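Local atomic coordinates of double-stranded RNA-binding protein 1 (Arabidopsis thaliana, PDB entry 3ADG), a protein that binds double-stranded RNA and assists DICER-LIKE 1 in the accurate processing of primary and precursor microRNAs in the nucleus. Residues 17-25 with 37-46. Numbering follows the deposited sequence.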
loop_
_atom_site.group_PDB
_atom_site.type_symbol
_atom_site.label_atom_id
_atom_site.label_comp_id
_atom_site.label_asym_id
_atom_site.label_seq_id
_atom_site.Cartn_x
_atom_site.Cartn_y
_atom_site.Cartn_z
ATOM N N LYS A 17 14.985 10.398 -1.916
ATOM C CA LYS A 17 14.742 11.344 -3.024
ATOM C C LYS A 17 13.839 10.733 -4.121
ATOM O O LYS A 17 14.095 10.893 -5.339
ATOM C CB LYS A 17 16.086 11.796 -3.612
ATOM C CG LYS A 17 16.980 12.537 -2.616
ATOM C CD LYS A 17 16.217 13.686 -1.943
ATOM C CE LYS A 17 15.605 14.680 -2.982
ATOM N NZ LYS A 17 15.140 15.959 -2.343
ATOM N N LEU A 18 12.804 10.023 -3.663
ATOM C CA LEU A 18 11.787 9.422 -4.533
ATOM C C LEU A 18 10.460 10.129 -4.319
ATOM O O LEU A 18 10.197 10.615 -3.212
ATOM C CB LEU A 18 11.619 7.930 -4.157
ATOM C CG LEU A 18 12.930 7.145 -4.010
ATOM C CD1 LEU A 18 12.637 5.763 -3.402
ATOM C CD2 LEU A 18 13.642 7.000 -5.392
ATOM N N PRO A 19 9.596 10.171 -5.364
ATOM C CA PRO A 19 8.258 10.718 -5.138
ATOM C C PRO A 19 7.472 9.970 -4.045
ATOM O O PRO A 19 7.653 8.756 -3.817
ATOM C CB PRO A 19 7.566 10.545 -6.503
ATOM C CG PRO A 19 8.706 10.541 -7.494
ATOM C CD PRO A 19 9.777 9.744 -6.763
ATOM N N THR A 20 6.616 10.721 -3.362
ATOM C CA THR A 20 5.665 10.139 -2.415
ATOM C C THR A 20 5.028 8.913 -3.031
ATOM O O THR A 20 4.577 8.986 -4.192
ATOM C CB THR A 20 4.603 11.192 -2.026
ATOM O OG1 THR A 20 5.270 12.293 -1.381
ATOM C CG2 THR A 20 3.553 10.594 -1.078
ATOM N N PRO A 21 5.007 7.777 -2.278
ATOM C CA PRO A 21 4.342 6.574 -2.797
ATOM C C PRO A 21 2.917 6.918 -3.159
ATOM O O PRO A 21 2.257 7.666 -2.429
ATOM C CB PRO A 21 4.336 5.602 -1.602
ATOM C CG PRO A 21 5.451 6.050 -0.708
ATOM C CD PRO A 21 5.600 7.557 -0.940
ATOM N N VAL A 22 2.451 6.398 -4.291
ATOM C CA VAL A 22 1.056 6.520 -4.661
ATOM C C VAL A 22 0.347 5.148 -4.545
ATOM O O VAL A 22 0.940 4.118 -4.787
ATOM C CB VAL A 22 0.860 7.105 -6.079
ATOM C CG1 VAL A 22 1.323 6.156 -7.182
ATOM C CG2 VAL A 22 -0.581 7.396 -6.287
ATOM N N TYR A 23 -0.940 5.194 -4.225
ATOM C CA TYR A 23 -1.739 4.017 -3.992
ATOM C C TYR A 23 -2.847 3.887 -5.033
ATOM O O TYR A 23 -3.619 4.830 -5.263
ATOM C CB TYR A 23 -2.327 4.059 -2.573
ATOM C CG TYR A 23 -1.262 4.004 -1.524
ATOM C CD1 TYR A 23 -0.576 5.158 -1.153
ATOM C CD2 TYR A 23 -0.895 2.776 -0.940
ATOM C CE1 TYR A 23 0.445 5.106 -0.186
ATOM C CE2 TYR A 23 0.110 2.713 0.028
ATOM C CZ TYR A 23 0.793 3.881 0.374
ATOM O OH TYR A 23 1.808 3.834 1.298
ATOM N N GLU A 24 -2.917 2.717 -5.660
ATOM C CA GLU A 24 -4.099 2.335 -6.424
ATOM C C GLU A 24 -4.983 1.501 -5.482
ATOM O O GLU A 24 -4.475 0.646 -4.744
ATOM C CB GLU A 24 -3.708 1.508 -7.647
ATOM C CG GLU A 24 -2.997 2.251 -8.762
ATOM C CD GLU A 24 -2.391 1.288 -9.767
ATOM O OE1 GLU A 24 -1.682 1.749 -10.661
ATOM O OE2 GLU A 24 -2.630 0.061 -9.638
ATOM N N ILE A 25 -6.278 1.812 -5.462
ATOM C CA ILE A 25 -7.267 1.108 -4.645
ATOM C C ILE A 25 -8.191 0.318 -5.590
ATOM O O ILE A 25 -8.789 0.896 -6.497
ATOM C CB ILE A 25 -8.125 2.109 -3.790
ATOM C CG1 ILE A 25 -7.232 2.991 -2.879
ATOM C CG2 ILE A 25 -9.204 1.380 -2.993
ATOM C CD1 ILE A 25 -7.913 4.247 -2.331
ATOM N N GLN A 37 -8.154 -4.192 -2.137
ATOM C CA GLN A 37 -6.790 -4.600 -2.385
ATOM C C GLN A 37 -6.123 -3.326 -2.852
ATOM O O GLN A 37 -6.773 -2.483 -3.495
ATOM C CB GLN A 37 -6.751 -5.659 -3.487
ATOM C CG GLN A 37 -5.419 -6.418 -3.570
ATOM C CD GLN A 37 -4.407 -5.835 -4.582
ATOM O OE1 GLN A 37 -4.770 -5.146 -5.547
ATOM N NE2 GLN A 37 -3.128 -6.150 -4.371
ATOM N N SER A 38 -4.846 -3.174 -2.551
ATOM C CA SER A 38 -4.148 -1.966 -2.992
ATOM C C SER A 38 -2.780 -2.316 -3.575
ATOM O O SER A 38 -2.145 -3.289 -3.172
ATOM C CB SER A 38 -4.003 -0.964 -1.834
ATOM O OG SER A 38 -3.238 0.155 -2.230
ATOM N N THR A 39 -2.341 -1.498 -4.517
ATOM C CA THR A 39 -0.998 -1.556 -5.042
ATOM C C THR A 39 -0.406 -0.216 -4.714
ATOM O O THR A 39 -1.053 0.814 -4.966
ATOM C CB THR A 39 -0.967 -1.771 -6.574
ATOM O OG1 THR A 39 -1.635 -2.992 -6.899
ATOM C CG2 THR A 39 0.506 -1.827 -7.101
ATOM N N VAL A 40 0.768 -0.242 -4.094
ATOM C CA VAL A 40 1.576 0.960 -3.883
ATOM C C VAL A 40 2.659 0.996 -4.944
ATOM O O VAL A 40 3.306 -0.037 -5.242
ATOM C CB VAL A 40 2.154 1.126 -2.420
ATOM C CG1 VAL A 40 3.178 0.055 -2.077
ATOM C CG2 VAL A 40 2.765 2.545 -2.210
ATOM N N ILE A 41 2.861 2.190 -5.496
ATOM C CA ILE A 41 3.858 2.410 -6.513
ATOM C C ILE A 41 4.910 3.396 -5.997
ATOM O O ILE A 41 4.591 4.541 -5.633
ATOM C CB ILE A 41 3.223 2.886 -7.836
ATOM C CG1 ILE A 41 2.135 1.893 -8.289
ATOM C CG2 ILE A 41 4.286 3.052 -8.910
ATOM C CD1 ILE A 41 0.660 2.332 -7.974
ATOM N N LEU A 42 6.153 2.920 -5.963
ATOM C CA LEU A 42 7.291 3.698 -5.467
ATOM C C LEU A 42 8.491 3.493 -6.380
ATOM O O LEU A 42 8.870 2.361 -6.679
ATOM C CB LEU A 42 7.640 3.294 -4.012
ATOM C CG LEU A 42 8.871 3.997 -3.406
ATOM C CD1 LEU A 42 8.643 5.519 -3.230
ATOM C CD2 LEU A 42 9.317 3.293 -2.116
ATOM N N ASP A 43 9.089 4.594 -6.830
ATOM C CA ASP A 43 10.270 4.518 -7.705
ATOM C C ASP A 43 10.025 3.543 -8.867
ATOM O O ASP A 43 10.893 2.723 -9.179
ATOM C CB ASP A 43 11.502 4.092 -6.888
ATOM C CG ASP A 43 12.822 4.365 -7.613
ATOM O OD1 ASP A 43 12.868 5.271 -8.472
ATOM O OD2 ASP A 43 13.814 3.670 -7.303
ATOM N N GLY A 44 8.834 3.612 -9.465
ATOM C CA GLY A 44 8.471 2.745 -10.591
ATOM C C GLY A 44 8.029 1.329 -10.225
ATOM O O GLY A 44 7.442 0.629 -11.061
ATOM N N VAL A 45 8.322 0.911 -8.988
ATOM C CA VAL A 45 8.117 -0.466 -8.542
ATOM C C VAL A 45 6.726 -0.623 -7.909
ATOM O O VAL A 45 6.315 0.198 -7.077
ATOM C CB VAL A 45 9.197 -0.915 -7.508
ATOM C CG1 VAL A 45 9.057 -2.432 -7.242
ATOM C CG2 VAL A 45 10.633 -0.583 -7.997
ATOM N N ARG A 46 6.014 -1.681 -8.307
ATOM C CA ARG A 46 4.648 -1.952 -7.823
ATOM C C ARG A 46 4.631 -3.037 -6.748
ATOM O O ARG A 46 5.132 -4.132 -6.954
ATOM C CB ARG A 46 3.748 -2.384 -8.976
ATOM C CG ARG A 46 3.629 -1.348 -10.103
ATOM C CD ARG A 46 2.783 -1.863 -11.290
ATOM N NE ARG A 46 1.449 -2.341 -10.886
ATOM C CZ ARG A 46 0.390 -1.547 -10.770
ATOM N NH1 ARG A 46 0.517 -0.233 -11.000
ATOM N NH2 ARG A 46 -0.772 -2.056 -10.400
HETATM O O HOH W 1 7.657 7.337 -6.191
HETATM O O HOH W 2 5.119 6.918 -6.663
#
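Val22 and Glu24 pair with Ile41 and Thr39 as the two hydrogen-bonded pairs of an antiparallel ladder. Of the four backbone bonds, Ile41 N to Val22 O and Glu24 N to Thr39 O are the shortest, both 2.8 Å. Glu24 O takes a second donor, Ser38 OG, at 2.8 Å, and Thr39 N and the hydroxyl reach it from opposite faces of its plane. With chi1 at 175°, OG of Ser38 points away from its own N and reaches strand 22-28.

On the N-terminal side of Val22, where the bridges end, two waters span the gap. One links Pro19 O to Asp43 N. The other donates to Ile41 O and, by a long bond, to Thr20 O.

Charge joins the outer strands across the middle one. Arg46 grips Glu24 end-on, NH1 to OE1 at 3.0 Å and NH2 to OE2 at 2.9 Å. The carboxylate and guanidinium planes are 43° apart, and OE1 is met from above the carboxylate plane. Thr39 CG2 lies against one face of the guanidinium, and Ile41 CD1 touches the carboxylate.

Apolar contacts gather on the side of Tyr23 and Val40 and run on into the loop before Val22. Val40 CG2 sits over the Tyr23 ring, 3.7 Å from its centroid, in a CH-pi contact. The same methyl presses on Pro21 CB at 3.5 Å, a tight fit. Leu42 CD1 meets Leu18 CB and Pro21 CG. Leu18 CD2 also touches the carboxylate of Asp43.

The contact centres on the first hairpin, strands 22-28 and 35-42, of the alpha-beta-beta-beta-alpha fold of the first dsRNA-binding domain. A type I' turn, Leu42 to Val45, leads into strand 45-48. Pro21 packs on helix 5-15, and Tyr23 and Ile25 touch helix 56-71.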